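Capsule biosynthesis protein CapD proenzyme (Bacillus anthracis, PDB 3G9K) cleaves the poly-gamma-D-glutamate capsule as a transpeptidase and links it to peptidoglycan through meso-diaminopimelic acid, also releasing shorter capsule that aids escape from host defences. Local coordinates at residues S24-L29 with V57-A62; R85-Y90 with K214-E219. All blocks are in the same frame, centred on the assembly; numbering follows the deposited sequence.

Contact 1. Residues S24-L29 with V57-A62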
ATOM      1  N   SER A  24      11.860  -2.949   1.840  1.00 15.96           N
ATOM      2  CA  SER A  24      11.096  -2.674   3.065  1.00 15.97           C
ATOM      3  C   SER A  24       9.682  -3.166   2.807  1.00 14.92           C
ATOM      4  O   SER A  24       9.065  -2.713   1.852  1.00 14.02           O
ATOM      5  CB  SER A  24      11.116  -1.183   3.409  1.00 16.08           C
ATOM      6  OG  SER A  24      10.315  -0.893   4.546  1.00 16.83           O
ATOM      7  N   ALA A  25       9.221  -4.116   3.604  1.00 14.85           N
ATOM      8  CA  ALA A  25       7.882  -4.761   3.423  1.00 15.36           C
ATOM      9  C   ALA A  25       7.263  -5.255   4.755  1.00 15.87           C
ATOM     10  O   ALA A  25       7.974  -5.442   5.759  1.00 16.56           O
ATOM     11  CB  ALA A  25       7.951  -5.932   2.414  1.00 15.86           C
ATOM     12  N   SER A  26       5.949  -5.494   4.744  1.00 14.44           N
ATOM     13  CA  SER A  26       5.211  -5.824   5.976  1.00 16.24           C
ATOM     14  C   SER A  26       5.226  -7.345   6.295  1.00 15.52           C
ATOM     15  O   SER A  26       4.511  -7.834   7.174  1.00 16.83           O
ATOM     16  CB  SER A  26       3.789  -5.324   5.917  1.00 16.47           C
ATOM     17  OG  SER A  26       3.147  -5.777   4.765  1.00 19.56           O
ATOM     18  N   HIS A  27       6.009  -8.106   5.562  1.00 17.05           N
ATOM     19  CA  HIS A  27       6.225  -9.514   5.954  1.00 16.88           C
ATOM     20  C   HIS A  27       7.697  -9.886   5.743  1.00 18.05           C
ATOM     21  O   HIS A  27       8.215  -9.660   4.682  1.00 17.06           O
ATOM     22  CB  HIS A  27       5.316 -10.475   5.183  1.00 17.77           C
ATOM     23  CG  HIS A  27       5.217 -11.841   5.809  1.00 17.02           C
ATOM     24  ND1 HIS A  27       6.234 -12.759   5.735  1.00 19.70           N
ATOM     25  CD2 HIS A  27       4.215 -12.446   6.497  1.00 18.58           C
ATOM     26  CE1 HIS A  27       5.877 -13.867   6.370  1.00 20.88           C
ATOM     27  NE2 HIS A  27       4.656 -13.704   6.844  1.00 21.68           N
ATOM     28  N   PRO A  28       8.358 -10.478   6.758  1.00 19.44           N
ATOM     29  CA  PRO A  28       9.776 -10.871   6.629  1.00 19.14           C
ATOM     30  C   PRO A  28      10.107 -11.834   5.479  1.00 18.82           C
ATOM     31  O   PRO A  28      11.232 -11.833   5.028  1.00 18.55           O
ATOM     32  CB  PRO A  28      10.089 -11.527   7.990  1.00 20.00           C
ATOM     33  CG  PRO A  28       8.796 -11.928   8.516  1.00 21.61           C
ATOM     34  CD  PRO A  28       7.853 -10.805   8.093  1.00 20.24           C
ATOM     35  N   LEU A  29       9.159 -12.649   5.014  1.00 19.37           N
ATOM     36  CA  LEU A  29       9.424 -13.539   3.881  1.00 19.25           C
ATOM     37  C   LEU A  29       9.455 -12.766   2.553  1.00 18.96           C
ATOM     38  O   LEU A  29      10.175 -13.130   1.645  1.00 17.98           O
ATOM     39  CB  LEU A  29       8.421 -14.707   3.825  1.00 18.95           C
ATOM     40  CG  LEU A  29       8.489 -15.733   4.966  1.00 21.36           C
ATOM     41  CD1 LEU A  29       7.471 -16.916   4.771  1.00 21.63           C
ATOM     42  CD2 LEU A  29       9.929 -16.252   5.101  1.00 25.16           C
ATOM     43  N   VAL A  57       0.603 -14.448  -1.078  1.00 15.87           N
ATOM     44  CA  VAL A  57       0.549 -15.791  -0.468  1.00 14.84           C
ATOM     45  C   VAL A  57       0.657 -15.756   1.059  1.00 16.50           C
ATOM     46  O   VAL A  57      -0.131 -16.375   1.773  1.00 18.10           O
ATOM     47  CB  VAL A  57       1.657 -16.698  -1.063  1.00 15.82           C
ATOM     48  CG1 VAL A  57       1.730 -17.994  -0.287  1.00 13.90           C
ATOM     49  CG2 VAL A  57       1.390 -16.970  -2.546  1.00 16.38           C
ATOM     50  N   VAL A  58       1.645 -15.045   1.575  1.00 16.45           N
ATOM     51  CA  VAL A  58       1.959 -15.111   3.000  1.00 17.06           C
ATOM     52  C   VAL A  58       1.277 -14.008   3.810  1.00 16.73           C
ATOM     53  O   VAL A  58       1.201 -14.088   5.053  1.00 18.27           O
ATOM     54  CB  VAL A  58       3.515 -15.086   3.242  1.00 17.83           C
ATOM     55  CG1 VAL A  58       4.210 -16.224   2.458  1.00 15.57           C
ATOM     56  CG2 VAL A  58       4.120 -13.711   2.854  1.00 16.09           C
ATOM     57  N   GLU A  59       0.850 -12.946   3.136  1.00 17.61           N
ATOM     58  CA  GLU A  59       0.143 -11.860   3.788  1.00 17.51           C
ATOM     59  C   GLU A  59      -1.234 -11.696   3.129  1.00 17.12           C
ATOM     60  O   GLU A  59      -1.650 -10.604   2.802  1.00 16.05           O
ATOM     61  CB  GLU A  59       0.933 -10.562   3.693  1.00 17.96           C
ATOM     62  CG  GLU A  59       0.470  -9.591   4.717  1.00 17.92           C
ATOM     63  CD  GLU A  59       1.082  -8.214   4.544  1.00 20.69           C
ATOM     64  OE1 GLU A  59       1.151  -7.732   3.391  1.00 18.15           O
ATOM     65  OE2 GLU A  59       1.486  -7.629   5.568  1.00 25.73           O
ATOM     66  N   LEU A  60      -1.891 -12.831   2.949  1.00 18.54           N
ATOM     67  CA  LEU A  60      -3.074 -13.008   2.099  1.00 19.12           C
ATOM     68  C   LEU A  60      -4.306 -12.212   2.486  1.00 19.65           C
ATOM     69  O   LEU A  60      -5.165 -11.917   1.625  1.00 19.90           O
ATOM     70  CB  LEU A  60      -3.395 -14.504   2.040  1.00 19.75           C
ATOM     71  CG  LEU A  60      -3.805 -15.148   3.372  1.00 18.96           C
ATOM     72  CD1 LEU A  60      -5.362 -15.377   3.327  1.00 20.58           C
ATOM     73  CD2 LEU A  60      -3.066 -16.443   3.666  1.00 19.05           C
ATOM     74  N   HIS A  61      -4.361 -11.807   3.748  1.00 18.76           N
ATOM     75  CA  HIS A  61      -5.452 -10.948   4.237  1.00 17.92           C
ATOM     76  C   HIS A  61      -5.389  -9.590   3.625  1.00 16.65           C
ATOM     77  O   HIS A  61      -6.416  -8.942   3.491  1.00 16.61           O
ATOM     78  CB  HIS A  61      -5.432 -10.800   5.763  1.00 18.55           C
ATOM     79  CG  HIS A  61      -4.101 -10.437   6.345  1.00 18.49           C
ATOM     80  ND1 HIS A  61      -3.080 -11.359   6.496  1.00 21.52           N
ATOM     81  CD2 HIS A  61      -3.620  -9.263   6.796  1.00 21.26           C
ATOM     82  CE1 HIS A  61      -2.038 -10.763   7.040  1.00 20.30           C
ATOM     83  NE2 HIS A  61      -2.346  -9.494   7.252  1.00 20.60           N
ATOM     84  N   ALA A  62      -4.197  -9.173   3.209  1.00 16.04           N
ATOM     85  CA  ALA A  62      -3.952  -7.742   2.854  1.00 14.97           C
ATOM     86  C   ALA A  62      -3.840  -7.412   1.380  1.00 14.88           C
ATOM     87  O   ALA A  62      -4.013  -6.259   0.985  1.00 15.24           O
ATOM     88  CB  ALA A  62      -2.689  -7.263   3.571  1.00 14.71           C
TER
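Ser26 and Glu59 make the polar part of this buried contact. The hydroxyl of Ser26 donates from OG to Glu59 OE2 at 2.6 Å, reaching the syn side of the carboxylate and lying 18° out of its plane. Glu59 reaches across with an extended side chain. Its other oxygen, OE1, is hydrogen-bonded to Thr2 OG1 of the partner chain, so each carboxylate oxygen has a hydrogen-bond partner.

The segments join the exit of strand 22-25 to the end of helix 44-58, inside the gamma-glutamyltransferase fold of the Ntn-hydrolase class. In this family the small chain begins with the nucleophilic threonine, and Thr2 places Glu59 probably close to that catalytic centre.

His27 is the N-cap of helix 28-39: its ND1 accepts from Leu29 N at 3.0 Å, with the donor near the ring plane, which fixes the turn of the imidazole. One face of that ring then receives Val58, whose CG2 sits 3.7 Å from the centroid of the His27 ring, a CH-pi contact almost on the ring normal. The second branch of Val58, CG1, meets Leu29 CD1 at 4.1 Å, and Phe135 and Tyr130 pack against both residues.

Contact 2. Residues R85-Y90 with K214-E219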
ATOM      1  N   ARG A  85      -5.588  -1.259 -10.517  1.00 20.08           N
ATOM      2  CA  ARG A  85      -6.704  -1.281  -9.656  1.00 22.81           C
ATOM      3  C   ARG A  85      -7.836  -2.019 -10.367  1.00 22.22           C
ATOM      4  O   ARG A  85      -7.935  -1.962 -11.605  1.00 20.57           O
ATOM      5  CB  ARG A  85      -7.083   0.164  -9.348  1.00 23.09           C
ATOM      6  CG  ARG A  85      -8.097   0.320  -8.282  1.00 27.52           C
ATOM      7  CD  ARG A  85      -8.025   1.730  -7.674  1.00 28.82           C
ATOM      8  NE  ARG A  85      -9.136   1.957  -6.755  1.00 33.88           N
ATOM      9  CZ  ARG A  85      -9.230   1.415  -5.546  1.00 32.84           C
ATOM     10  NH1 ARG A  85      -8.290   0.592  -5.077  1.00 36.05           N
ATOM     11  NH2 ARG A  85     -10.276   1.706  -4.788  1.00 35.56           N
ATOM     12  N   GLU A  86      -8.683  -2.676  -9.587  1.00 21.56           N
ATOM     13  CA  GLU A  86      -9.832  -3.403 -10.125  1.00 22.24           C
ATOM     14  C   GLU A  86     -10.790  -2.464 -10.849  1.00 22.66           C
ATOM     15  O   GLU A  86     -10.861  -1.284 -10.554  1.00 21.31           O
ATOM     16  CB  GLU A  86     -10.589  -4.177  -9.044  1.00 23.23           C
ATOM     17  CG  GLU A  86      -9.741  -5.016  -8.171  1.00 26.37           C
ATOM     18  CD  GLU A  86      -9.306  -4.331  -6.887  1.00 26.77           C
ATOM     19  OE1 GLU A  86      -9.045  -3.087  -6.850  1.00 28.36           O
ATOM     20  OE2 GLU A  86      -9.203  -5.082  -5.887  1.00 28.84           O
ATOM     21  N   THR A  87     -11.515  -3.010 -11.816  1.00 23.74           N
ATOM     22  CA  THR A  87     -12.489  -2.234 -12.575  1.00 23.55           C
ATOM     23  C   THR A  87     -13.909  -2.782 -12.341  1.00 23.44           C
ATOM     24  O   THR A  87     -14.121  -3.975 -12.061  1.00 21.20           O
ATOM     25  CB  THR A  87     -12.086  -2.195 -14.081  1.00 24.23           C
ATOM     26  OG1 THR A  87     -11.829  -3.537 -14.526  1.00 23.15           O
ATOM     27  CG2 THR A  87     -10.816  -1.331 -14.268  1.00 23.89           C
ATOM     28  N   THR A  88     -14.889  -1.887 -12.383  1.00 23.58           N
ATOM     29  CA  THR A  88     -16.239  -2.264 -12.063  1.00 23.51           C
ATOM     30  C   THR A  88     -16.827  -3.136 -13.195  1.00 23.00           C
ATOM     31  O   THR A  88     -16.641  -2.817 -14.380  1.00 20.98           O
ATOM     32  CB  THR A  88     -17.160  -1.005 -11.790  1.00 23.72           C
ATOM     33  OG1 THR A  88     -16.587  -0.187 -10.761  1.00 26.30           O
ATOM     34  CG2 THR A  88     -18.501  -1.406 -11.294  1.00 25.49           C
ATOM     35  N   PRO A  89     -17.514  -4.225 -12.826  1.00 23.44           N
ATOM     36  CA  PRO A  89     -18.179  -5.049 -13.824  1.00 24.06           C
ATOM     37  C   PRO A  89     -19.488  -4.384 -14.255  1.00 24.13           C
ATOM     38  O   PRO A  89     -19.878  -3.348 -13.718  1.00 24.41           O
ATOM     39  CB  PRO A  89     -18.449  -6.336 -13.080  1.00 24.05           C
ATOM     40  CG  PRO A  89     -18.638  -5.920 -11.679  1.00 25.60           C
ATOM     41  CD  PRO A  89     -17.818  -4.699 -11.478  1.00 24.25           C
ATOM     42  N   TYR A  90     -20.160  -4.999 -15.220  1.00 23.55           N
ATOM     43  CA  TYR A  90     -21.427  -4.467 -15.709  1.00 23.03           C
ATOM     44  C   TYR A  90     -22.447  -4.385 -14.549  1.00 23.80           C
ATOM     45  O   TYR A  90     -22.689  -5.405 -13.845  1.00 24.24           O
ATOM     46  CB  TYR A  90     -21.936  -5.386 -16.824  1.00 22.39           C
ATOM     47  CG  TYR A  90     -23.119  -4.831 -17.555  1.00 21.87           C
ATOM     48  CD1 TYR A  90     -22.943  -3.973 -18.612  1.00 25.22           C
ATOM     49  CD2 TYR A  90     -24.400  -5.156 -17.179  1.00 23.00           C
ATOM     50  CE1 TYR A  90     -24.011  -3.449 -19.293  1.00 23.87           C
ATOM     51  CE2 TYR A  90     -25.497  -4.617 -17.864  1.00 21.38           C
ATOM     52  CZ  TYR A  90     -25.274  -3.769 -18.899  1.00 23.52           C
ATOM     53  OH  TYR A  90     -26.329  -3.242 -19.584  1.00 24.80           O
ATOM     54  N   LYS A 214     -12.121 -10.927 -19.056  1.00 18.62           N
ATOM     55  CA  LYS A 214     -11.133 -10.946 -20.146  1.00 19.48           C
ATOM     56  C   LYS A 214     -10.775  -9.563 -20.609  1.00 19.87           C
ATOM     57  O   LYS A 214      -9.652  -9.328 -21.104  1.00 20.16           O
ATOM     58  CB  LYS A 214     -11.705 -11.743 -21.353  1.00 20.75           C
ATOM     59  CG  LYS A 214     -10.656 -12.086 -22.424  1.00 22.42           C
ATOM     60  CD  LYS A 214     -11.194 -12.946 -23.560  1.00 23.51           C
ATOM     61  CE  LYS A 214     -10.146 -12.954 -24.705  1.00 27.49           C
ATOM     62  NZ  LYS A 214     -10.680 -13.513 -25.991  1.00 30.43           N
ATOM     63  N   GLY A 215     -11.712  -8.623 -20.438  1.00 18.88           N
ATOM     64  CA  GLY A 215     -11.543  -7.297 -20.934  1.00 19.80           C
ATOM     65  C   GLY A 215     -10.742  -6.374 -20.041  1.00 20.21           C
ATOM     66  O   GLY A 215     -10.607  -5.192 -20.351  1.00 20.11           O
ATOM     67  N   TYR A 216     -10.235  -6.898 -18.940  1.00 19.74           N
ATOM     68  CA  TYR A 216      -9.481  -6.087 -18.009  1.00 20.77           C
ATOM     69  C   TYR A 216      -8.260  -5.487 -18.702  1.00 21.58           C
ATOM     70  O   TYR A 216      -7.543  -6.189 -19.397  1.00 22.34           O
ATOM     71  CB  TYR A 216      -9.012  -6.894 -16.791  1.00 19.48           C
ATOM     72  CG  TYR A 216      -8.277  -5.947 -15.834  1.00 18.37           C
ATOM     73  CD1 TYR A 216      -6.905  -5.749 -15.919  1.00 18.77           C
ATOM     74  CD2 TYR A 216      -8.998  -5.182 -14.898  1.00 19.08           C
ATOM     75  CE1 TYR A 216      -6.244  -4.854 -15.074  1.00 18.34           C
ATOM     76  CE2 TYR A 216      -8.336  -4.275 -14.047  1.00 16.98           C
ATOM     77  CZ  TYR A 216      -6.977  -4.108 -14.151  1.00 17.16           C
ATOM     78  OH  TYR A 216      -6.323  -3.204 -13.348  1.00 18.90           O
ATOM     79  N   LYS A 217      -8.021  -4.195 -18.478  1.00 22.79           N
ATOM     80  CA  LYS A 217      -6.823  -3.504 -18.987  1.00 24.18           C
ATOM     81  C   LYS A 217      -6.149  -2.649 -17.913  1.00 23.62           C
ATOM     82  O   LYS A 217      -6.821  -1.897 -17.186  1.00 23.65           O
ATOM     83  CB  LYS A 217      -7.184  -2.594 -20.156  1.00 25.85           C
ATOM     84  CG  LYS A 217      -7.682  -3.354 -21.401  1.00 28.78           C
ATOM     85  CD  LYS A 217      -6.636  -4.347 -21.941  1.00 32.50           C
ATOM     86  CE  LYS A 217      -7.217  -5.275 -23.011  1.00 33.31           C
ATOM     87  NZ  LYS A 217      -6.519  -6.604 -23.033  1.00 36.24           N
ATOM     88  N   VAL A 218      -4.832  -2.786 -17.821  1.00 23.56           N
ATOM     89  CA  VAL A 218      -3.995  -1.893 -17.001  1.00 24.20           C
ATOM     90  C   VAL A 218      -3.971  -0.483 -17.583  1.00 25.19           C
ATOM     91  O   VAL A 218      -4.152  -0.322 -18.782  1.00 25.30           O
ATOM     92  CB  VAL A 218      -2.550  -2.415 -16.921  1.00 24.41           C
ATOM     93  CG1 VAL A 218      -1.700  -1.462 -16.182  1.00 26.95           C
ATOM     94  CG2 VAL A 218      -2.529  -3.757 -16.235  1.00 22.93           C
ATOM     95  N   GLU A 219      -3.782   0.516 -16.735  1.00 23.98           N
ATOM     96  CA  GLU A 219      -3.511   1.886 -17.208  1.00 25.90           C
ATOM     97  C   GLU A 219      -2.118   2.336 -16.773  1.00 26.58           C
ATOM     98  O   GLU A 219      -1.722   2.120 -15.610  1.00 26.21           O
ATOM     99  CB  GLU A 219      -4.585   2.831 -16.702  1.00 25.79           C
ATOM    100  CG  GLU A 219      -6.003   2.438 -17.169  1.00 29.43           C
ATOM    101  CD  GLU A 219      -6.222   2.614 -18.695  1.00 33.47           C
ATOM    102  OE1 GLU A 219      -5.478   3.398 -19.311  1.00 34.84           O
ATOM    103  OE2 GLU A 219      -7.111   1.944 -19.284  1.00 35.31           O
TER
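Tyr216 and Thr87 meet because of two side-chain torsions. In Tyr216 the ring swings opposite the backbone N (chi1 -178°), which carries the phenol end across to residues 85-87 although its CB bond does not point at them. In Thr87, chi1 of 50° sets OG1 between the backbone N and the carbonyl carbon, at the edge of the ring.

The phenol is the polar link. Tyr216 OH donates to Arg85 O at 2.7 Å, coming from above the carbonyl plane, 51° out of it, rather than along a lone pair. The acceptor in turn lies at the edge of the Tyr216 ring, near its plane. Also near that plane, Thr87 OG1 stands 3.3 Å from Tyr216 CD2. The methyl group Thr87 CG2 approaches Tyr216 CE2 at 3.9 Å from well off the ring plane.

Both segments are largely loop, next to neighbouring antiparallel strands: residues 85-90 follow strand 79-83, and the loop after helix 210-214 leads into strand 219-228. Glu219 is joined to Asp83 by a backbone hydrogen bond; alongside, the CA atoms of Thr87 and Tyr216 are 7.3 Å apart, and the tyrosine side chain reaches across to Arg85. Val101 and Ala106 pack on Tyr216, as does Arg55 of the partner chain, while the Arg85 guanidinium is hydrogen-bonded through NH2 to Ser56 OG of that chain.

The chemistry implies that the phenol of a buried tyrosine spends its proton on a backbone carbonyl, tying the two loops together by one hydrogen bond set within otherwise van der Waals packing.

Overall arrangement
The two contacts illustrate how one chain of a cleaved proenzyme can be tied together at separate places that both face its partner. They lie on opposite sides of the chain's centre, their own centres 25 Å apart and their nearest atoms about 9 Å apart, and they follow each other in sequence without overlap. Contact 1 is probably the one nearer the catalytic centre: through Thr2 of the partner chain it reaches the beginning of the small chain, where the family places its nucleophile. Contact 2 lies at the end of two neighbouring sheet strands, and its link to the partner runs instead through Ser56, Lys54 and Arg55 of that chain.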